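Local structure of computational Design of Enzyme (Synthetic construct, 3TP4) at residues 373-387 / 455-467. The protein is a computationally engineered protein on a glycosyl hydrolase family 26-like scaffold, made to carry an activated serine in a catalytic triad, its activity not established. Residues are numbered along the deposited sequence; the frame is centred on the assembly and turned at random.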
ATOM      1  N   PRO A 373      -3.048  12.985  16.986  1.00 33.12           N
ATOM      2  CA  PRO A 373      -2.944  12.052  18.117  1.00 26.25           C
ATOM      3  C   PRO A 373      -3.818  10.817  17.852  1.00 29.71           C
ATOM      4  O   PRO A 373      -4.926  10.943  17.337  1.00 30.93           O
ATOM      5  CB  PRO A 373      -3.492  12.867  19.288  1.00 25.04           C
ATOM      6  CG  PRO A 373      -3.210  14.299  18.904  1.00 32.17           C
ATOM      7  CD  PRO A 373      -3.427  14.344  17.412  1.00 32.82           C
ATOM      8  N   VAL A 374      -3.311   9.633  18.178  1.00 29.69           N
ATOM      9  CA  VAL A 374      -4.057   8.401  17.941  1.00 28.95           C
ATOM     10  C   VAL A 374      -3.840   7.402  19.082  1.00 31.73           C
ATOM     11  O   VAL A 374      -2.758   7.339  19.662  1.00 26.89           O
ATOM     12  CB  VAL A 374      -3.653   7.771  16.578  1.00 36.82           C
ATOM     13  CG1 VAL A 374      -2.183   7.360  16.585  1.00 32.05           C
ATOM     14  CG2 VAL A 374      -4.550   6.595  16.238  1.00 42.67           C
ATOM     15  N   VAL A 375      -4.878   6.649  19.433  1.00 29.87           N
ATOM     16  CA  VAL A 375      -4.710   5.549  20.367  1.00 27.23           C
ATOM     17  C   VAL A 375      -5.302   4.282  19.754  1.00 28.37           C
ATOM     18  O   VAL A 375      -6.396   4.296  19.182  1.00 25.39           O
ATOM     19  CB  VAL A 375      -5.277   5.849  21.790  1.00 28.61           C
ATOM     20  CG1 VAL A 375      -6.786   6.159  21.754  1.00 25.05           C
ATOM     21  CG2 VAL A 375      -4.992   4.688  22.750  1.00 24.87           C
ATOM     22  N   HIS A 376      -4.555   3.191  19.831  1.00 22.51           N
ATOM     23  CA  HIS A 376      -5.107   1.903  19.432  1.00 22.82           C
ATOM     24  C   HIS A 376      -4.514   0.774  20.270  1.00 24.38           C
ATOM     25  O   HIS A 376      -3.400   0.875  20.795  1.00 21.18           O
ATOM     26  CB  HIS A 376      -4.933   1.641  17.921  1.00 21.17           C
ATOM     27  CG  HIS A 376      -3.512   1.641  17.462  1.00 23.47           C
ATOM     28  ND1 HIS A 376      -2.827   0.483  17.166  1.00 22.36           N
ATOM     29  CD2 HIS A 376      -2.654   2.663  17.217  1.00 20.47           C
ATOM     30  CE1 HIS A 376      -1.601   0.790  16.773  1.00 20.79           C
ATOM     31  NE2 HIS A 376      -1.473   2.105  16.792  1.00 22.78           N
ATOM     32  N   ILE A 377      -5.287  -0.293  20.408  1.00 25.86           N
ATOM     33  CA  ILE A 377      -4.866  -1.461  21.168  1.00 27.98           C
ATOM     34  C   ILE A 377      -4.257  -2.482  20.218  1.00 27.00           C
ATOM     35  O   ILE A 377      -4.974  -3.135  19.466  1.00 25.77           O
ATOM     36  CB  ILE A 377      -6.070  -2.098  21.913  1.00 23.27           C
ATOM     37  CG1 ILE A 377      -6.651  -1.099  22.923  1.00 27.97           C
ATOM     38  CG2 ILE A 377      -5.634  -3.395  22.602  1.00 24.36           C
ATOM     39  CD1 ILE A 377      -8.109  -1.420  23.404  1.00 27.75           C
ATOM     40  N   ALA A 378      -2.933  -2.602  20.243  1.00 26.98           N
ATOM     41  CA  ALA A 378      -2.223  -3.508  19.340  1.00 23.69           C
ATOM     42  C   ALA A 378      -2.448  -4.960  19.724  1.00 29.15           C
ATOM     43  O   ALA A 378      -2.393  -5.848  18.870  1.00 30.17           O
ATOM     44  CB  ALA A 378      -0.723  -3.201  19.343  1.00 19.43           C
ATOM     45  N   SER A 379      -2.649  -5.202  21.017  1.00 24.54           N
ATOM     46  CA  SER A 379      -3.017  -6.534  21.481  1.00 26.31           C
ATOM     47  C   SER A 379      -3.778  -6.459  22.790  1.00 24.34           C
ATOM     48  O   SER A 379      -3.387  -5.734  23.713  1.00 29.52           O
ATOM     49  CB  SER A 379      -1.782  -7.444  21.601  1.00 33.71           C
ATOM     50  OG  SER A 379      -0.906  -6.993  22.611  1.00 35.53           O
ATOM     51  N   PRO A 380      -4.893  -7.198  22.877  1.00 29.55           N
ATOM     52  CA  PRO A 380      -5.414  -8.049  21.803  1.00 26.91           C
ATOM     53  C   PRO A 380      -6.149  -7.221  20.745  1.00 23.05           C
ATOM     54  O   PRO A 380      -6.906  -6.321  21.095  1.00 32.69           O
ATOM     55  CB  PRO A 380      -6.400  -8.965  22.541  1.00 27.84           C
ATOM     56  CG  PRO A 380      -6.857  -8.164  23.695  1.00 34.67           C
ATOM     57  CD  PRO A 380      -5.691  -7.311  24.111  1.00 26.87           C
ATOM     58  N   ALA A 381      -5.927  -7.534  19.474  1.00 28.27           N
ATOM     59  CA  ALA A 381      -6.531  -6.780  18.375  1.00 28.19           C
ATOM     60  C   ALA A 381      -8.056  -6.913  18.390  1.00 33.46           C
ATOM     61  O   ALA A 381      -8.589  -7.896  18.892  1.00 33.35           O
ATOM     62  CB  ALA A 381      -5.980  -7.261  17.062  1.00 31.14           C
ATOM     63  N   ASP A 382      -8.749  -5.930  17.821  1.00 29.68           N
ATOM     64  CA  ASP A 382     -10.205  -5.957  17.774  1.00 28.79           C
ATOM     65  C   ASP A 382     -10.668  -7.219  17.047  1.00 34.72           C
ATOM     66  O   ASP A 382     -10.190  -7.531  15.964  1.00 27.45           O
ATOM     67  CB  ASP A 382     -10.756  -4.697  17.090  1.00 29.45           C
ATOM     68  CG  ASP A 382     -12.282  -4.563  17.232  1.00 36.29           C
ATOM     69  OD1 ASP A 382     -12.957  -4.191  16.252  1.00 41.19           O
ATOM     70  OD2 ASP A 382     -12.805  -4.816  18.332  1.00 36.25           O
ATOM     71  N   GLY A 383     -11.590  -7.950  17.660  1.00 34.03           N
ATOM     72  CA  GLY A 383     -12.147  -9.138  17.041  1.00 40.68           C
ATOM     73  C   GLY A 383     -11.283 -10.376  17.196  1.00 43.32           C
ATOM     74  O   GLY A 383     -11.638 -11.447  16.711  1.00 48.10           O
ATOM     75  N   ALA A 384     -10.142 -10.235  17.867  1.00 42.97           N
ATOM     76  CA  ALA A 384      -9.239 -11.370  18.066  1.00 43.76           C
ATOM     77  C   ALA A 384      -9.731 -12.289  19.191  1.00 38.97           C
ATOM     78  O   ALA A 384     -10.681 -11.960  19.895  1.00 36.72           O
ATOM     79  CB  ALA A 384      -7.835 -10.880  18.367  1.00 44.91           C
ATOM     80  N   ARG A 385      -9.078 -13.437  19.352  1.00 40.41           N
ATOM     81  CA  ARG A 385      -9.377 -14.348  20.453  1.00 49.14           C
ATOM     82  C   ARG A 385      -8.116 -14.631  21.273  1.00 56.41           C
ATOM     83  O   ARG A 385      -7.111 -15.094  20.736  1.00 61.07           O
ATOM     84  CB  ARG A 385      -9.971 -15.656  19.921  1.00 54.04           C
ATOM     85  CG  ARG A 385     -10.301 -16.673  21.005  1.00 61.63           C
ATOM     86  CD  ARG A 385     -10.878 -17.951  20.415  1.00 66.56           C
ATOM     87  NE  ARG A 385     -12.096 -17.697  19.651  1.00 73.61           N
ATOM     88  CZ  ARG A 385     -13.325 -17.729  20.162  1.00 72.91           C
ATOM     89  NH1 ARG A 385     -13.509 -18.006  21.447  1.00 71.99           N
ATOM     90  NH2 ARG A 385     -14.372 -17.483  19.384  1.00 68.82           N
ATOM     91  N   VAL A 386      -8.174 -14.352  22.572  1.00 49.73           N
ATOM     92  CA  VAL A 386      -7.014 -14.533  23.443  1.00 54.96           C
ATOM     93  C   VAL A 386      -6.881 -15.986  23.902  1.00 63.23           C
ATOM     94  O   VAL A 386      -7.834 -16.576  24.416  1.00 60.41           O
ATOM     95  CB  VAL A 386      -7.083 -13.592  24.669  1.00 54.41           C
ATOM     96  CG1 VAL A 386      -8.523 -13.415  25.118  1.00 54.21           C
ATOM     97  CG2 VAL A 386      -6.212 -14.123  25.811  1.00 51.64           C
ATOM     98  N   ALA A 387      -5.690 -16.550  23.728  1.00 73.55           N
ATOM     99  CA  ALA A 387      -5.474 -17.981  23.933  1.00 78.91           C
ATOM    100  C   ALA A 387      -5.044 -18.348  25.350  1.00 80.97           C
ATOM    101  O   ALA A 387      -5.589 -19.271  25.954  1.00 82.80           O
ATOM    102  CB  ALA A 387      -4.458 -18.509  22.923  1.00 81.39           C
ATOM    103  N   ALA A 455      -2.813  16.056  24.475  1.00 27.74           N
ATOM    104  CA  ALA A 455      -3.859  16.367  23.504  1.00 28.18           C
ATOM    105  C   ALA A 455      -5.248  16.095  24.087  1.00 26.03           C
ATOM    106  O   ALA A 455      -6.255  16.117  23.368  1.00 30.48           O
ATOM    107  CB  ALA A 455      -3.654  15.562  22.223  1.00 28.02           C
ATOM    108  N   GLY A 456      -5.298  15.833  25.386  1.00 29.11           N
ATOM    109  CA  GLY A 456      -6.554  15.518  26.051  1.00 28.42           C
ATOM    110  C   GLY A 456      -6.634  14.046  26.409  1.00 29.52           C
ATOM    111  O   GLY A 456      -5.616  13.369  26.493  1.00 28.96           O
ATOM    112  N   THR A 457      -7.843  13.551  26.635  1.00 27.10           N
ATOM    113  CA  THR A 457      -8.029  12.156  26.991  1.00 26.85           C
ATOM    114  C   THR A 457      -8.496  11.423  25.747  1.00 35.98           C
ATOM    115  O   THR A 457      -9.518  11.784  25.165  1.00 29.59           O
ATOM    116  CB  THR A 457      -9.077  11.996  28.126  1.00 27.09           C
ATOM    117  OG1 THR A 457      -8.574  12.565  29.341  1.00 27.10           O
ATOM    118  CG2 THR A 457      -9.390  10.542  28.363  1.00 22.80           C
ATOM    119  N   LEU A 458      -7.728  10.419  25.320  1.00 24.90           N
ATOM    120  CA  LEU A 458      -8.052   9.663  24.124  1.00 31.81           C
ATOM    121  C   LEU A 458      -8.477   8.267  24.531  1.00 30.27           C
ATOM    122  O   LEU A 458      -7.891   7.682  25.443  1.00 29.47           O
ATOM    123  CB  LEU A 458      -6.819   9.561  23.219  1.00 26.65           C
ATOM    124  CG  LEU A 458      -6.014  10.844  22.979  1.00 31.28           C
ATOM    125  CD1 LEU A 458      -4.731  10.516  22.192  1.00 31.33           C
ATOM    126  CD2 LEU A 458      -6.870  11.895  22.248  1.00 32.74           C
ATOM    127  N   ASP A 459      -9.489   7.719  23.867  1.00 27.65           N
ATOM    128  CA  ASP A 459      -9.851   6.334  24.142  1.00 31.45           C
ATOM    129  C   ASP A 459     -10.199   5.529  22.907  1.00 30.66           C
ATOM    130  O   ASP A 459     -10.381   6.074  21.825  1.00 25.87           O
ATOM    131  CB  ASP A 459     -10.941   6.200  25.212  1.00 31.22           C
ATOM    132  CG  ASP A 459     -12.207   6.970  24.882  1.00 39.98           C
ATOM    133  OD1 ASP A 459     -12.516   7.166  23.690  1.00 43.72           O
ATOM    134  OD2 ASP A 459     -12.902   7.372  25.839  1.00 47.51           O
ATOM    135  N   VAL A 460     -10.271   4.221  23.099  1.00 28.94           N
ATOM    136  CA  VAL A 460     -10.537   3.287  22.026  1.00 29.16           C
ATOM    137  C   VAL A 460     -11.006   2.007  22.694  1.00 31.56           C
ATOM    138  O   VAL A 460     -10.574   1.696  23.810  1.00 28.48           O
ATOM    139  CB  VAL A 460      -9.273   3.040  21.192  1.00 29.59           C
ATOM    140  CG1 VAL A 460      -8.146   2.443  22.065  1.00 27.04           C
ATOM    141  CG2 VAL A 460      -9.589   2.158  19.982  1.00 30.76           C
ATOM    142  N   THR A 461     -11.908   1.288  22.028  1.00 34.33           N
ATOM    143  CA  THR A 461     -12.444   0.026  22.533  1.00 34.93           C
ATOM    144  C   THR A 461     -12.253  -1.105  21.526  1.00 37.05           C
ATOM    145  O   THR A 461     -12.621  -0.975  20.356  1.00 38.19           O
ATOM    146  CB  THR A 461     -13.944   0.146  22.869  1.00 31.70           C
ATOM    147  OG1 THR A 461     -14.120   1.128  23.888  1.00 34.75           O
ATOM    148  CG2 THR A 461     -14.489  -1.184  23.367  1.00 38.85           C
ATOM    149  N   ASN A 462     -11.644  -2.198  21.977  1.00 33.27           N
ATOM    150  CA  ASN A 462     -11.578  -3.422  21.192  1.00 28.44           C
ATOM    151  C   ASN A 462     -12.527  -4.461  21.772  1.00 36.37           C
ATOM    152  O   ASN A 462     -12.643  -4.601  22.994  1.00 40.46           O
ATOM    153  CB  ASN A 462     -10.157  -4.009  21.168  1.00 26.29           C
ATOM    154  CG  ASN A 462      -9.224  -3.255  20.252  1.00 30.96           C
ATOM    155  OD1 ASN A 462      -9.565  -2.186  19.732  1.00 30.24           O
ATOM    156  ND2 ASN A 462      -8.021  -3.800  20.061  1.00 24.18           N
ATOM    157  N   GLU A 463     -13.189  -5.204  20.898  1.00 38.36           N
ATOM    158  CA  GLU A 463     -14.069  -6.284  21.331  1.00 44.41           C
ATOM    159  C   GLU A 463     -13.408  -7.623  21.031  1.00 40.13           C
ATOM    160  O   GLU A 463     -13.102  -7.926  19.884  1.00 43.46           O
ATOM    161  CB  GLU A 463     -15.427  -6.171  20.635  1.00 51.01           C
ATOM    162  CG  GLU A 463     -16.538  -6.932  21.331  1.00 65.63           C
ATOM    163  CD  GLU A 463     -17.909  -6.345  21.053  1.00 78.66           C
ATOM    164  OE1 GLU A 463     -18.042  -5.549  20.096  1.00 82.00           O
ATOM    165  OE2 GLU A 463     -18.853  -6.678  21.798  1.00 82.11           O
ATOM    166  N   VAL A 464     -13.157  -8.419  22.063  1.00 33.52           N
ATOM    167  CA  VAL A 464     -12.405  -9.657  21.870  1.00 38.67           C
ATOM    168  C   VAL A 464     -13.061 -10.857  22.551  1.00 43.50           C
ATOM    169  O   VAL A 464     -13.944 -10.706  23.385  1.00 41.09           O
ATOM    170  CB  VAL A 464     -10.955  -9.524  22.392  1.00 43.92           C
ATOM    171  CG1 VAL A 464     -10.262  -8.300  21.783  1.00 47.39           C
ATOM    172  CG2 VAL A 464     -10.951  -9.431  23.889  1.00 33.98           C
ATOM    173  N   ALA A 465     -12.622 -12.056  22.197  1.00 49.43           N
ATOM    174  CA  ALA A 465     -13.162 -13.254  22.827  1.00 51.44           C
ATOM    175  C   ALA A 465     -12.080 -13.935  23.639  1.00 52.96           C
ATOM    176  O   ALA A 465     -10.904 -13.844  23.303  1.00 48.55           O
ATOM    177  CB  ALA A 465     -13.716 -14.199  21.777  1.00 50.46           C
ATOM    178  N   ALA A 466     -12.467 -14.600  24.724  1.00 59.60           N
ATOM    179  CA  ALA A 466     -11.515 -15.418  25.469  1.00 71.92           C
ATOM    180  C   ALA A 466     -11.844 -16.891  25.297  1.00 83.25           C
ATOM    181  O   ALA A 466     -13.011 -17.281  25.326  1.00 87.45           O
ATOM    182  CB  ALA A 466     -11.499 -15.041  26.940  1.00 71.76           C
ATOM    183  N   ALA A 467     -10.809 -17.704  25.108  1.00 89.31           N
ATOM    184  CA  ALA A 467     -10.988 -19.136  24.919  1.00 95.57           C
ATOM    185  C   ALA A 467     -11.532 -19.794  26.186  1.00103.45           C
ATOM    186  O   ALA A 467     -12.677 -19.569  26.584  1.00103.43           O
ATOM    187  CB  ALA A 467      -9.677 -19.783  24.497  1.00 95.12           C
TER
HETATM  188  O   HOH W   1      -7.489  -0.716  18.550  1.00 25.50           O
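Val375 and Val460 face each other where strands 374-379 and 456-463 run in the same general direction, 31° apart and 6.3 Å at closest approach, with side-chain packing and no backbone hydrogen bonds between them; farther along, Arg385 and Val386 pair in parallel with Ala465 and Ala466. This brings together two opposed sheet edges of the Ig-like domain, 374-379 pairing with strand 391-398 and 456-466 with strand 446-453. Val375 CG2 meets Val460 CG1 at 3.9 Å; Leu458 CB packs on Val375 CG1 and its CD1 on Pro373 CB. With Asn462 CG anti to the carbonyl carbon (chi1 -76°), the amide lies alongside Ile377. ND2 donates to Pro380 O, which lies in the amide plane (2.9 Å, N-H...O 165°), just past the cis peptide bond before Pro380, and weakly to Ile377 O. OD1 takes a hydrogen from a water that accepts from Ile377 N. A leucine in place of Asn462 would probably leave Pro380 O without its donor and the water without its acceptor. In the Ala381-Ala384 type II turn, Asp382 OD2 receives Glu463 N almost straight at 2.6 Å, and Gly383 N donates to Glu463 O. Val464 CG1 crosses Pro380 CG at about a right angle. Ala465 N bonds Ala384 O (3.0 Å) and Val386 N bonds Ala465 O (2.9 Å), while Ala465 CB sits over one guanidinium face of Arg385, offset toward the rim. Apolar packing thus gives way to a buried amide, then to backbone pairing where the first segment switches sheet edges.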